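Local coordinates for NH(3)-dependent NAD(+) synthetase (Francisella tularensis subsp. holarctica LVS, PDB 3FIU), which belongs to the NAD synthase family of the HUP clan, with an alpha/beta fold round a parallel sheet, here holding adenosine monophosphate, pyrophosphate and magnesium, at residues G31-L36 / Y129-Q134; G39-V44 / A145-M150; P55-I60 / Y135-I140; N168-Q173 / E212-L217. All blocks are in the same frame, centred on the assembly; numbering follows the deposited sequence. Where two conformers were deposited one is given.

Contact 1: residues G31-L36 / Y129-Q134. With AMP (adenosine monophosphate), chain G.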
# COMPACT_ATOMS: atom_id res chain seq x y z
N GLY A 31 1.66 -1.83 -20.56
CA GLY A 31 0.42 -2.59 -20.42
C GLY A 31 0.01 -2.77 -18.96
O GLY A 31 0.38 -1.95 -18.08
N PHE A 32 -0.68 -3.87 -18.70
CA PHE A 32 -1.41 -4.07 -17.48
C PHE A 32 -1.12 -5.40 -16.83
O PHE A 32 -0.75 -6.38 -17.48
CB PHE A 32 -2.93 -4.03 -17.77
CG PHE A 32 -3.38 -2.77 -18.47
CD1 PHE A 32 -3.64 -2.78 -19.85
CD2 PHE A 32 -3.55 -1.58 -17.75
CE1 PHE A 32 -4.04 -1.59 -20.50
CE2 PHE A 32 -3.98 -0.41 -18.38
CZ PHE A 32 -4.20 -0.41 -19.77
N VAL A 33 -1.36 -5.43 -15.53
CA VAL A 33 -1.44 -6.68 -14.81
C VAL A 33 -2.62 -6.57 -13.85
O VAL A 33 -2.95 -5.46 -13.35
CB VAL A 33 -0.08 -7.05 -14.11
CG1 VAL A 33 0.29 -6.03 -13.03
CG2 VAL A 33 -0.10 -8.51 -13.52
N ILE A 34 -3.26 -7.71 -13.60
CA ILE A 34 -4.48 -7.74 -12.80
C ILE A 34 -4.57 -9.07 -12.06
O ILE A 34 -4.19 -10.09 -12.62
CB ILE A 34 -5.72 -7.49 -13.67
CG1 ILE A 34 -6.97 -7.36 -12.78
CG2 ILE A 34 -5.93 -8.64 -14.67
CD1 ILE A 34 -8.10 -6.65 -13.44
N GLY A 35 -5.00 -9.03 -10.80
CA GLY A 35 -5.27 -10.27 -10.06
C GLY A 35 -6.69 -10.75 -10.36
O GLY A 35 -7.67 -9.99 -10.20
N LEU A 36 -6.82 -12.00 -10.81
CA LEU A 36 -8.14 -12.58 -11.13
C LEU A 36 -8.60 -13.56 -10.08
O LEU A 36 -8.02 -14.64 -9.92
CB LEU A 36 -8.12 -13.28 -12.50
CG LEU A 36 -8.31 -12.57 -13.82
CD1 LEU A 36 -8.50 -13.66 -14.87
CD2 LEU A 36 -9.53 -11.67 -13.83
N TYR A 129 2.73 -6.10 -8.09
CA TYR A 129 3.81 -5.12 -8.22
C TYR A 129 5.17 -5.72 -8.60
O TYR A 129 5.92 -5.08 -9.29
CB TYR A 129 3.89 -4.24 -6.94
CG TYR A 129 2.86 -3.13 -7.06
CD1 TYR A 129 1.57 -3.28 -6.53
CD2 TYR A 129 3.13 -1.99 -7.85
CE1 TYR A 129 0.59 -2.29 -6.72
CE2 TYR A 129 2.19 -1.01 -8.03
CZ TYR A 129 0.91 -1.16 -7.47
OH TYR A 129 -0.04 -0.16 -7.69
N ALA A 130 5.49 -6.92 -8.13
CA ALA A 130 6.70 -7.62 -8.60
C ALA A 130 6.62 -7.87 -10.10
O ALA A 130 7.61 -7.65 -10.84
CB ALA A 130 6.89 -8.97 -7.86
N TYR A 131 5.46 -8.35 -10.57
CA TYR A 131 5.28 -8.56 -12.02
C TYR A 131 5.35 -7.23 -12.78
O TYR A 131 6.09 -7.10 -13.77
CB TYR A 131 3.93 -9.24 -12.32
CG TYR A 131 3.81 -9.59 -13.80
CD1 TYR A 131 4.25 -10.81 -14.28
CD2 TYR A 131 3.31 -8.65 -14.71
CE1 TYR A 131 4.17 -11.12 -15.64
CE2 TYR A 131 3.23 -8.95 -16.08
CZ TYR A 131 3.68 -10.19 -16.53
OH TYR A 131 3.59 -10.50 -17.88
N ALA A 132 4.59 -6.25 -12.32
CA ALA A 132 4.48 -4.96 -12.99
C ALA A 132 5.86 -4.31 -13.18
O ALA A 132 6.18 -3.77 -14.27
CB ALA A 132 3.57 -4.04 -12.17
N GLN A 133 6.67 -4.35 -12.13
CA GLN A 133 7.98 -3.70 -12.21
C GLN A 133 8.90 -4.46 -13.14
O GLN A 133 9.69 -3.85 -13.87
CB GLN A 133 8.61 -3.49 -10.83
CG GLN A 133 9.88 -2.60 -10.92
CD GLN A 133 10.45 -2.22 -9.56
OE1 GLN A 133 10.01 -2.70 -8.50
NE2 GLN A 133 11.44 -1.33 -9.60
N GLN A 134 8.80 -5.80 -13.13
CA GLN A 134 9.63 -6.61 -14.03
C GLN A 134 9.27 -6.42 -15.51
O GLN A 134 10.15 -6.49 -16.36
CB GLN A 134 9.57 -8.09 -13.65
CG GLN A 134 10.47 -8.94 -14.52
CD GLN A 134 10.79 -10.30 -13.93
OE1 GLN A 134 10.59 -10.53 -12.73
NE2 GLN A 134 11.29 -11.21 -14.77
P AMP G . -12.83 -9.01 -3.43
O1P AMP G . -13.52 -7.72 -3.83
O2P AMP G . -12.24 -8.93 -2.01
O3P AMP G . -13.51 -10.31 -3.69
O5' AMP G . -11.45 -9.07 -4.29
C5' AMP G . -10.69 -7.86 -4.48
C4' AMP G . -9.65 -8.11 -5.55
O4' AMP G . -8.55 -8.88 -5.05
C3' AMP G . -10.17 -8.96 -6.71
O3' AMP G . -10.90 -8.12 -7.59
C2' AMP G . -8.87 -9.47 -7.33
O2' AMP G . -8.30 -8.49 -8.22
C1' AMP G . -7.97 -9.66 -6.10
N9 AMP G . -8.05 -11.08 -5.68
C8 AMP G . -8.80 -11.60 -4.68
N7 AMP G . -8.63 -12.95 -4.59
C5 AMP G . -7.76 -13.29 -5.57
C6 AMP G . -7.13 -14.55 -6.01
N6 AMP G . -7.45 -15.72 -5.42
N1 AMP G . -6.27 -14.44 -7.04
C2 AMP G . -5.96 -13.29 -7.67
N3 AMP G . -6.48 -12.08 -7.31
C4 AMP G . -7.37 -12.06 -6.27
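Val33 of strand 31-35 presents both its methyls to helix 113-135, one to Tyr131 and the other to Ala132. The CG2 branch, placed anti to the backbone nitrogen, slants onto the tyrosine ring and comes within 3.6 Å of Tyr131 CD2. Behind it, Val33 CB is 3.8 Å from the same Tyr131 CD2, and the branch point takes part in the packing too. The second methyl, Val33 CG1, rests against Ala132 CB at 3.9 Å. The short alanine is consistent with a close approach of strand and helix: the CA atoms of Val33 and Ala132 are 6.4 Å apart. With chi1 of -174°, Tyr131 sends its ring past Val33 to the next strand, where OH is hydrogen-bonded to Thr57 OG1 and weakly to Glu84. The ring also stacks on Tyr135 and meets Phe104 of the second subunit edge-to-face, placing this helix near the dimer interface. The neighbours of Val33 in the strand, Phe32 and Ile34, pack on helix 40-51, so that the sheet is covered by helices on both faces. Where the strand runs out, Gly35 O accepts a hydrogen bond from O2' of adenosine monophosphate at 2.6 Å, while Leu36 O lies 3.3 Å from C2 of the adenine. One strand thus serves as core and as pocket wall. Between strand and helix the chemistry is wholly apolar and buried, so shape and dispersion hold the two together; the polar end of Tyr131 is satisfied beyond the contact, which should limit how far its ring can turn.

Contact 2: residues G39-V44 / A145-M150. With MG (magnesium ion), chain E; POP (pyrophosphate 2-), chain H; AMP (adenosine monophosphate), chain G.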
# COMPACT_ATOMS: atom_id res chain seq x y z
N GLY A 39 -14.08 -13.71 -9.47
CA GLY A 39 -15.24 -12.78 -9.26
C GLY A 39 -15.51 -11.85 -10.44
O GLY A 39 -14.71 -11.74 -11.36
N ILE A 40 -16.63 -11.14 -10.38
CA ILE A 40 -17.06 -10.26 -11.46
C ILE A 40 -16.22 -8.97 -11.64
O ILE A 40 -15.99 -8.54 -12.77
CB ILE A 40 -18.55 -9.85 -11.26
CG1 ILE A 40 -19.08 -9.15 -12.51
CG2 ILE A 40 -18.72 -8.90 -10.02
CD1 ILE A 40 -19.15 -10.05 -13.68
N ASP A 41 -15.77 -8.36 -10.54
CA ASP A 41 -15.05 -7.06 -10.64
C ASP A 41 -13.76 -7.25 -11.40
O ASP A 41 -13.45 -6.51 -12.33
CB ASP A 41 -14.71 -6.46 -9.25
CG ASP A 41 -15.94 -6.13 -8.41
OD1 ASP A 41 -17.01 -5.80 -8.97
OD2 ASP A 41 -15.80 -6.21 -7.15
N SER A 42 -12.99 -8.27 -11.00
CA SER A 42 -11.70 -8.50 -11.68
C SER A 42 -11.92 -9.06 -13.08
O SER A 42 -11.15 -8.75 -13.99
CB SER A 42 -10.77 -9.40 -10.86
OG SER A 42 -11.43 -10.62 -10.50
N ALA A 43 -12.99 -9.84 -13.26
CA ALA A 43 -13.32 -10.34 -14.61
C ALA A 43 -13.57 -9.17 -15.59
O ALA A 43 -13.02 -9.12 -16.72
CB ALA A 43 -14.51 -11.30 -14.56
N VAL A 44 -14.42 -8.23 -15.17
CA VAL A 44 -14.75 -7.06 -16.00
C VAL A 44 -13.50 -6.21 -16.26
O VAL A 44 -13.21 -5.84 -17.41
CB VAL A 44 -15.91 -6.23 -15.35
CG1 VAL A 44 -16.11 -4.86 -16.06
CG2 VAL A 44 -17.25 -7.05 -15.37
N ALA A 145 -17.70 1.28 -7.04
CA ALA A 145 -18.18 2.36 -6.15
C ALA A 145 -18.70 1.86 -4.81
O ALA A 145 -18.54 2.56 -3.78
CB ALA A 145 -19.20 3.27 -6.83
N CYS A 146 -19.30 0.67 -4.80
CA CYS A 146 -19.81 0.06 -3.54
C CYS A 146 -18.70 -0.30 -2.56
O CYS A 146 -18.72 0.12 -1.39
CB CYS A 146 -20.66 -1.17 -3.81
SG CYS A 146 -22.06 -0.90 -4.94
N GLU A 147 -17.74 -1.10 -3.03
CA GLU A 147 -16.57 -1.44 -2.20
C GLU A 147 -15.85 -0.19 -1.71
O GLU A 147 -15.51 -0.10 -0.52
CB GLU A 147 -15.62 -2.34 -2.98
CG GLU A 147 -16.31 -3.55 -3.53
CD GLU A 147 -15.46 -4.33 -4.53
OE1 GLU A 147 -15.42 -5.56 -4.37
OE2 GLU A 147 -14.80 -3.74 -5.41
N TRP A 148 -15.64 0.76 -2.61
CA TRP A 148 -15.00 2.01 -2.24
C TRP A 148 -15.75 2.72 -1.07
O TRP A 148 -15.19 2.98 0.02
CB TRP A 148 -14.81 2.92 -3.46
CG TRP A 148 -13.68 3.91 -3.22
CD1 TRP A 148 -13.79 5.26 -3.05
CD2 TRP A 148 -12.28 3.60 -3.06
NE1 TRP A 148 -12.54 5.81 -2.82
CE2 TRP A 148 -11.61 4.81 -2.82
CE3 TRP A 148 -11.54 2.40 -3.11
CZ2 TRP A 148 -10.22 4.88 -2.64
CZ3 TRP A 148 -10.14 2.47 -2.91
CH2 TRP A 148 -9.51 3.70 -2.68
N TYR A 149 -17.04 2.99 -1.29
CA TYR A 149 -17.85 3.64 -0.26
C TYR A 149 -17.91 2.89 1.07
O TYR A 149 -17.89 3.50 2.15
CB TYR A 149 -19.28 3.94 -0.77
CG TYR A 149 -20.00 4.91 0.14
CD1 TYR A 149 -19.89 6.29 -0.05
CD2 TYR A 149 -20.76 4.45 1.21
CE1 TYR A 149 -20.55 7.20 0.81
CE2 TYR A 149 -21.44 5.35 2.07
CZ TYR A 149 -21.30 6.71 1.87
OH TYR A 149 -21.96 7.58 2.73
N MET A 150 -18.02 1.57 1.00
CA MET A 150 -18.15 0.77 2.20
C MET A 150 -16.77 0.53 2.86
O MET A 150 -16.68 -0.05 3.94
CB MET A 150 -18.81 -0.56 1.87
CG MET A 150 -20.22 -0.42 1.27
SD MET A 150 -21.36 0.06 2.60
CE MET A 150 -21.61 -1.52 3.40
MG MG E . -14.55 -7.09 -5.68
P1 POP H . -13.92 -9.79 -7.43
O1 POP H . -13.46 -9.95 -8.86
O2 POP H . -13.49 -8.47 -6.86
O3 POP H . -13.45 -10.90 -6.50
O POP H . -15.54 -9.76 -7.44
P2 POP H . -16.42 -9.65 -6.09
O4 POP H . -16.12 -8.33 -5.40
O5 POP H . -17.81 -9.64 -6.66
O6 POP H . -16.24 -10.82 -5.17
P AMP G . -12.83 -9.01 -3.43
O1P AMP G . -13.52 -7.72 -3.83
O2P AMP G . -12.24 -8.93 -2.01
O3P AMP G . -13.51 -10.31 -3.69
O5' AMP G . -11.45 -9.07 -4.29
C5' AMP G . -10.69 -7.86 -4.48
C4' AMP G . -9.65 -8.11 -5.55
O4' AMP G . -8.55 -8.88 -5.05
C3' AMP G . -10.17 -8.96 -6.71
O3' AMP G . -10.90 -8.12 -7.59
C2' AMP G . -8.87 -9.47 -7.33
O2' AMP G . -8.30 -8.49 -8.22
C1' AMP G . -7.97 -9.66 -6.10
N9 AMP G . -8.05 -11.08 -5.68
C8 AMP G . -8.80 -11.60 -4.68
N7 AMP G . -8.63 -12.95 -4.59
C5 AMP G . -7.76 -13.29 -5.57
C6 AMP G . -7.13 -14.55 -6.01
N6 AMP G . -7.45 -15.72 -5.42
N1 AMP G . -6.27 -14.44 -7.04
C2 AMP G . -5.96 -13.29 -7.67
N3 AMP G . -6.48 -12.08 -7.31
C4 AMP G . -7.37 -12.06 -6.27
O HOH W 1 -13.01 -5.52 -6.12
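Asp41 and Glu147 turn toward each other with matching first torsions, CG lying anti to the carbonyl carbon in both (chi1 -62° and -53°); the glutamate then runs out extended (chi2 169°) to span the gap between the helices. Their carboxylates meet at a magnesium ion, which Asp41 OD2 binds at 2.1 Å and Glu147 OE1 at 2.2 Å. The ion explains why two acceptors, Asp41 OD2 and Glu147 OE1, can sit only 2.9 Å apart. Coordination is octahedral: Asp41 OD2 stands across from O1P of adenosine monophosphate, Glu147 OE1 across from pyrophosphate O2, and pyrophosphate O4 across from water 1. That water donates a hydrogen bond to the second glutamate oxygen, Glu147 OE2, at 2.6 Å, which should fix the twist of a carboxylate that binds the metal through one oxygen. Asp41 is steadied likewise, its OD1 joining Lys171 in a salt bridge and Asn144 in a hydrogen bond. At the start of helix 40-51, behind the N-cap Gly39, Ser42 grips pyrophosphate O1 twice: its backbone N at 2.8 Å and its OG at 2.7 Å. The helix end would probably add electrostatic attraction for the anion. Gly39, Asp41 and Ser42 belong to the SGGIDS sequence, the PP-loop signature found in this family. Helix 40-51 follows strand 31-35 and helix 145-150 follows strand 137-139; Ile40 packs on helices 171-180 and 185-189, while Ala145 and Cys146 lean on helix 210-218.

Contact 3: residues P55-I60 / Y135-I140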
# COMPACT_ATOMS: atom_id res chain seq x y z
N PRO A 55 -0.57 -5.22 -23.98
CA PRO A 55 -0.21 -6.43 -23.22
C PRO A 55 -0.90 -6.45 -21.87
O PRO A 55 -0.89 -5.45 -21.15
CB PRO A 55 1.30 -6.29 -23.04
CG PRO A 55 1.76 -5.55 -24.29
CD PRO A 55 0.61 -4.58 -24.60
N THR A 56 -1.50 -7.58 -21.53
CA THR A 56 -2.33 -7.68 -20.32
C THR A 56 -2.03 -9.05 -19.72
O THR A 56 -2.18 -10.05 -20.40
CB THR A 56 -3.85 -7.59 -20.65
OG1 THR A 56 -4.17 -6.28 -21.14
CG2 THR A 56 -4.71 -7.86 -19.37
N THR A 57 -1.63 -9.09 -18.46
CA THR A 57 -1.34 -10.40 -17.82
C THR A 57 -2.22 -10.54 -16.61
O THR A 57 -2.40 -9.57 -15.85
CB THR A 57 0.15 -10.43 -17.37
OG1 THR A 57 0.97 -10.34 -18.53
CG2 THR A 57 0.53 -11.72 -16.56
N ALA A 58 -2.71 -11.77 -16.38
CA ALA A 58 -3.49 -12.08 -15.18
C ALA A 58 -2.72 -12.95 -14.20
O ALA A 58 -2.08 -13.92 -14.61
CB ALA A 58 -4.80 -12.76 -15.54
N LEU A 59 -2.79 -12.62 -12.92
CA LEU A 59 -2.26 -13.49 -11.90
C LEU A 59 -3.42 -14.13 -11.15
O LEU A 59 -4.33 -13.46 -10.71
CB LEU A 59 -1.35 -12.71 -10.93
CG LEU A 59 -0.19 -11.94 -11.54
CD1 LEU A 59 0.72 -11.43 -10.39
CD2 LEU A 59 0.58 -12.85 -12.52
N ILE A 60 -3.38 -15.45 -11.03
CA ILE A 60 -4.26 -16.16 -10.12
C ILE A 60 -3.47 -16.55 -8.89
O ILE A 60 -2.44 -17.23 -8.98
CB ILE A 60 -4.89 -17.39 -10.78
CG1 ILE A 60 -5.65 -16.98 -12.04
CG2 ILE A 60 -5.79 -18.21 -9.76
CD1 ILE A 60 -6.19 -18.17 -12.82
N TYR A 135 7.99 -6.16 -15.82
CA TYR A 135 7.51 -6.12 -17.22
C TYR A 135 6.97 -4.76 -17.65
O TYR A 135 6.27 -4.68 -18.66
CB TYR A 135 6.47 -7.22 -17.49
CG TYR A 135 7.06 -8.61 -17.43
CD1 TYR A 135 7.60 -9.21 -18.57
CD2 TYR A 135 7.12 -9.31 -16.23
CE1 TYR A 135 8.16 -10.48 -18.52
CE2 TYR A 135 7.68 -10.58 -16.15
CZ TYR A 135 8.20 -11.16 -17.31
OH TYR A 135 8.77 -12.40 -17.26
N ASN A 136 7.29 -3.72 -16.88
CA ASN A 136 6.79 -2.34 -17.12
C ASN A 136 5.27 -2.26 -17.34
O ASN A 136 4.80 -1.73 -18.35
CB ASN A 136 7.54 -1.63 -18.28
CG ASN A 136 7.23 -0.13 -18.37
OD1 ASN A 136 7.14 0.44 -19.47
ND2 ASN A 136 7.06 0.52 -17.22
N ARG A 137 4.51 -2.81 -16.40
CA ARG A 137 3.05 -2.74 -16.47
C ARG A 137 2.51 -1.83 -15.40
O ARG A 137 3.22 -1.53 -14.44
CB ARG A 137 2.43 -4.14 -16.25
CG ARG A 137 2.93 -5.23 -17.22
CD ARG A 137 2.57 -4.96 -18.69
NE ARG A 137 3.12 -6.02 -19.54
CZ ARG A 137 2.53 -7.20 -19.75
NH1 ARG A 137 1.34 -7.47 -19.21
NH2 ARG A 137 3.13 -8.11 -20.52
N ILE A 138 1.26 -1.42 -15.53
CA ILE A 138 0.57 -0.82 -14.38
C ILE A 138 -0.46 -1.78 -13.78
O ILE A 138 -1.01 -2.61 -14.50
CB ILE A 138 -0.02 0.56 -14.66
CG1 ILE A 138 -1.00 0.54 -15.85
CG2 ILE A 138 1.10 1.53 -14.87
CD1 ILE A 138 -1.78 1.90 -16.00
N VAL A 139 -0.70 -1.66 -12.47
CA VAL A 139 -1.57 -2.58 -11.75
C VAL A 139 -2.98 -2.03 -11.74
O VAL A 139 -3.24 -0.93 -11.21
CB VAL A 139 -1.10 -2.78 -10.26
CG1 VAL A 139 -2.09 -3.68 -9.51
CG2 VAL A 139 0.29 -3.35 -10.23
N ILE A 140 -3.89 -2.79 -12.33
CA ILE A 140 -5.30 -2.41 -12.33
C ILE A 140 -5.97 -2.84 -11.04
O ILE A 140 -6.02 -4.06 -10.74
CB ILE A 140 -6.05 -3.07 -13.48
CG1 ILE A 140 -5.49 -2.59 -14.82
CG2 ILE A 140 -7.58 -2.76 -13.32
CD1 ILE A 140 -6.12 -3.23 -16.04
O HOH W 2 1.34 -10.19 -21.67
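Thr56 and Arg137 mark the closest backbone approach, 8.3 Å between CA atoms, because strands 56-60 and 137-139 are not neighbours in the parallel sheet but lie on either side of strand 31-35. The gap is crossed by the side chain of Arg137. It is folded at its base (chi2 -64°), runs straight about CG-CD, then turns at the last torsion, which carries the guanidinium over the start of the intervening strand. There NH1 donates to Thr57 OG1 at 3.0 Å, a bent bond (138° at the hydrogen) with the hydroxyl oxygen, which also meets Tyr131, tilted 29° out of the guanidinium plane. Pro55 covers one face of the group: its CB lies over the centre, 3.6 Å from Arg137 CZ. Water 2 bridges the two side chains, accepting from Arg137 NH2 at 3.0 Å and lying 3.2 Å from Thr57 OG1. NH1 has a second acceptor in the carbonyl oxygen of Phe32, so the arginine is tied to the middle strand as well as the far one; Glu84 adds a long, weak ion pair at NH2. Together the bonds and the proline should hold the guanidinium's rotation. Asn136, with positive phi, makes the sharp link from helix 113-135 into strand 137-139. On its far edge strand 56-60 pairs with strand 84-87, Ala58 and Ile60 pack against helix 68-81, and Tyr135 OH, just ahead of strand 137-139, is hydrogen-bonded to Phe104 O of the second subunit.

Contact 4: residues N168-Q173 / E212-L217. With POP (pyrophosphate 2-), chain H.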
# COMPACT_ATOMS: atom_id res chain seq x y z
N ASN A 168 -16.11 4.34 -10.14
CA ASN A 168 -17.36 5.12 -10.24
C ASN A 168 -18.61 4.27 -10.50
O ASN A 168 -19.72 4.79 -10.52
CB ASN A 168 -17.25 6.21 -11.31
CG ASN A 168 -16.20 7.22 -11.01
OD1 ASN A 168 -15.83 7.43 -9.86
ND2 ASN A 168 -15.69 7.85 -12.05
N LEU A 169 -18.44 2.95 -10.65
CA LEU A 169 -19.57 2.06 -11.00
C LEU A 169 -20.29 1.38 -9.84
O LEU A 169 -19.65 0.83 -8.92
CB LEU A 169 -19.08 0.97 -11.97
CG LEU A 169 -18.48 1.37 -13.32
CD1 LEU A 169 -17.95 0.15 -14.07
CD2 LEU A 169 -19.48 2.12 -14.19
N LYS A 170 -21.62 1.38 -9.90
CA LYS A 170 -22.45 0.60 -8.98
C LYS A 170 -22.28 -0.87 -9.34
O LYS A 170 -21.92 -1.20 -10.47
CB LYS A 170 -23.93 0.95 -9.19
CG LYS A 170 -24.35 2.31 -8.63
CD LYS A 170 -25.82 2.59 -8.98
CE LYS A 170 -25.98 3.06 -10.42
NZ LYS A 170 -27.39 2.96 -10.91
N LYS A 171 -22.57 -1.74 -8.39
CA LYS A 171 -22.35 -3.18 -8.62
C LYS A 171 -23.21 -3.68 -9.81
O LYS A 171 -22.74 -4.45 -10.65
CB LYS A 171 -22.65 -3.96 -7.34
CG LYS A 171 -22.20 -5.44 -7.39
CD LYS A 171 -20.66 -5.52 -7.35
CE LYS A 171 -20.20 -6.99 -7.32
NZ LYS A 171 -18.68 -7.07 -7.11
N SER A 172 -24.45 -3.21 -9.89
CA SER A 172 -25.32 -3.58 -11.00
C SER A 172 -24.74 -3.15 -12.35
O SER A 172 -24.91 -3.85 -13.36
CB SER A 172 -26.72 -2.98 -10.81
OG SER A 172 -26.67 -1.57 -10.94
N GLN A 173 -24.03 -2.02 -12.38
CA GLN A 173 -23.39 -1.57 -13.60
C GLN A 173 -22.17 -2.42 -13.95
O GLN A 173 -21.89 -2.65 -15.12
CB GLN A 173 -23.01 -0.09 -13.53
CG GLN A 173 -24.23 0.82 -13.55
CD GLN A 173 -23.91 2.25 -13.18
OE1 GLN A 173 -22.98 2.52 -12.40
NE2 GLN A 173 -24.72 3.18 -13.70
N GLU A 212 -29.26 -2.39 -2.28
CA GLU A 212 -29.40 -1.35 -1.26
C GLU A 212 -28.26 -0.35 -1.31
O GLU A 212 -28.50 0.86 -1.34
CB GLU A 212 -29.56 -1.95 0.14
CG GLU A 212 -30.96 -2.51 0.36
CD GLU A 212 -31.07 -3.43 1.56
OE1 GLU A 212 -30.16 -4.24 1.81
OE2 GLU A 212 -32.10 -3.34 2.27
N ILE A 213 -27.01 -0.83 -1.36
CA ILE A 213 -25.89 0.11 -1.46
C ILE A 213 -25.99 0.93 -2.75
O ILE A 213 -25.79 2.15 -2.72
CB ILE A 213 -24.48 -0.58 -1.32
CG1 ILE A 213 -24.37 -1.41 -0.02
CG2 ILE A 213 -23.35 0.47 -1.42
CD1 ILE A 213 -23.25 -2.46 -0.08
N ASP A 214 -26.34 0.28 -3.87
CA ASP A 214 -26.40 0.97 -5.15
C ASP A 214 -27.50 2.06 -5.09
O ASP A 214 -27.30 3.18 -5.56
CB ASP A 214 -26.78 0.02 -6.29
CG ASP A 214 -25.61 -0.85 -6.80
OD1 ASP A 214 -24.45 -0.66 -6.35
OD2 ASP A 214 -25.86 -1.69 -7.70
N ASP A 215 -28.67 1.68 -4.60
CA ASP A 215 -29.77 2.66 -4.45
C ASP A 215 -29.31 3.87 -3.59
O ASP A 215 -29.51 5.03 -3.97
CB ASP A 215 -30.97 1.98 -3.81
CG ASP A 215 -31.70 1.05 -4.78
OD1 ASP A 215 -32.62 0.35 -4.31
OD2 ASP A 215 -31.36 1.02 -5.98
N PHE A 216 -28.65 3.59 -2.46
CA PHE A 216 -28.12 4.69 -1.64
C PHE A 216 -27.20 5.60 -2.45
O PHE A 216 -27.39 6.81 -2.50
CB PHE A 216 -27.44 4.15 -0.38
CG PHE A 216 -26.73 5.21 0.42
CD1 PHE A 216 -27.45 6.06 1.27
CD2 PHE A 216 -25.35 5.36 0.33
CE1 PHE A 216 -26.80 7.05 2.02
CE2 PHE A 216 -24.69 6.33 1.08
CZ PHE A 216 -25.42 7.18 1.92
N LEU A 217 -26.24 5.02 -3.18
CA LEU A 217 -25.33 5.83 -3.96
C LEU A 217 -26.07 6.68 -4.99
O LEU A 217 -25.63 7.76 -5.34
CB LEU A 217 -24.24 4.96 -4.63
CG LEU A 217 -23.26 4.21 -3.70
CD1 LEU A 217 -22.36 3.24 -4.51
CD2 LEU A 217 -22.42 5.15 -2.83
P1 POP H . -13.92 -9.79 -7.43
O1 POP H . -13.46 -9.95 -8.86
O2 POP H . -13.49 -8.47 -6.86
O3 POP H . -13.45 -10.90 -6.50
O POP H . -15.54 -9.76 -7.44
P2 POP H . -16.42 -9.65 -6.09
O4 POP H . -16.12 -8.33 -5.40
O5 POP H . -17.81 -9.64 -6.66
O6 POP H . -16.24 -10.82 -5.17
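Asp214 aims its carboxylate at the first turn of helix 171-180, where backbone N-H groups still lack partners within the helix. The firmer bond runs from Ser172 N to the syn lone pair of Asp214 OD2, 3.0 Å long and fairly straight at 166°. Lys171 N donates to Asp214 OD1, whose position is less certain, and Ser172 OG adds a weak bond to OD2. Alongside, the aliphatic chain of Lys170 lies against the aspartate, its CD 3.8 Å from Asp214 CB, before a bend at chi3 (-79°) leads NZ off to a salt bridge with Asp218. Lys170 is the N-cap residue, and its N donates to Gln173 OE1 at 3.1 Å, the half of a capping box in which the side chain of the first turn reaches back. Lys171 leaves the other way: its NZ hydrogen-bonds pyrophosphate O5 at 2.8 Å, O4 only weakly, and makes a cation-pi contact with Tyr210. An acidic side chain from one helix thus secures the N-terminal turn of another, as acidic groups often do for the first-turn N-H groups of a helix, and here that turn carries a lysine of the pyrophosphate pocket.

How the contacts relate
The contacts form two groups. Contacts 1 and 3, with centres 3 Å apart, share the parallel sheet and the run from helix 113-135 into strand 137-139, and their segments alternate along the chain. Contacts 2 and 4, 10 Å apart and in series, touch each other; both hold residues of the pyrophosphate pocket, and they link helices 40-51, 145-150, 171-180 and 210-218. Centres of contacts 1 and 4 are 28 Å apart, on opposite sides of the chain's centre. Contact 2 connects the groups: strand 31-35 leads into helix 40-51, and both contacts 1 and 2 touch adenosine monophosphate. The ligand site therefore lies where the sheet's strand ends meet the helical layer.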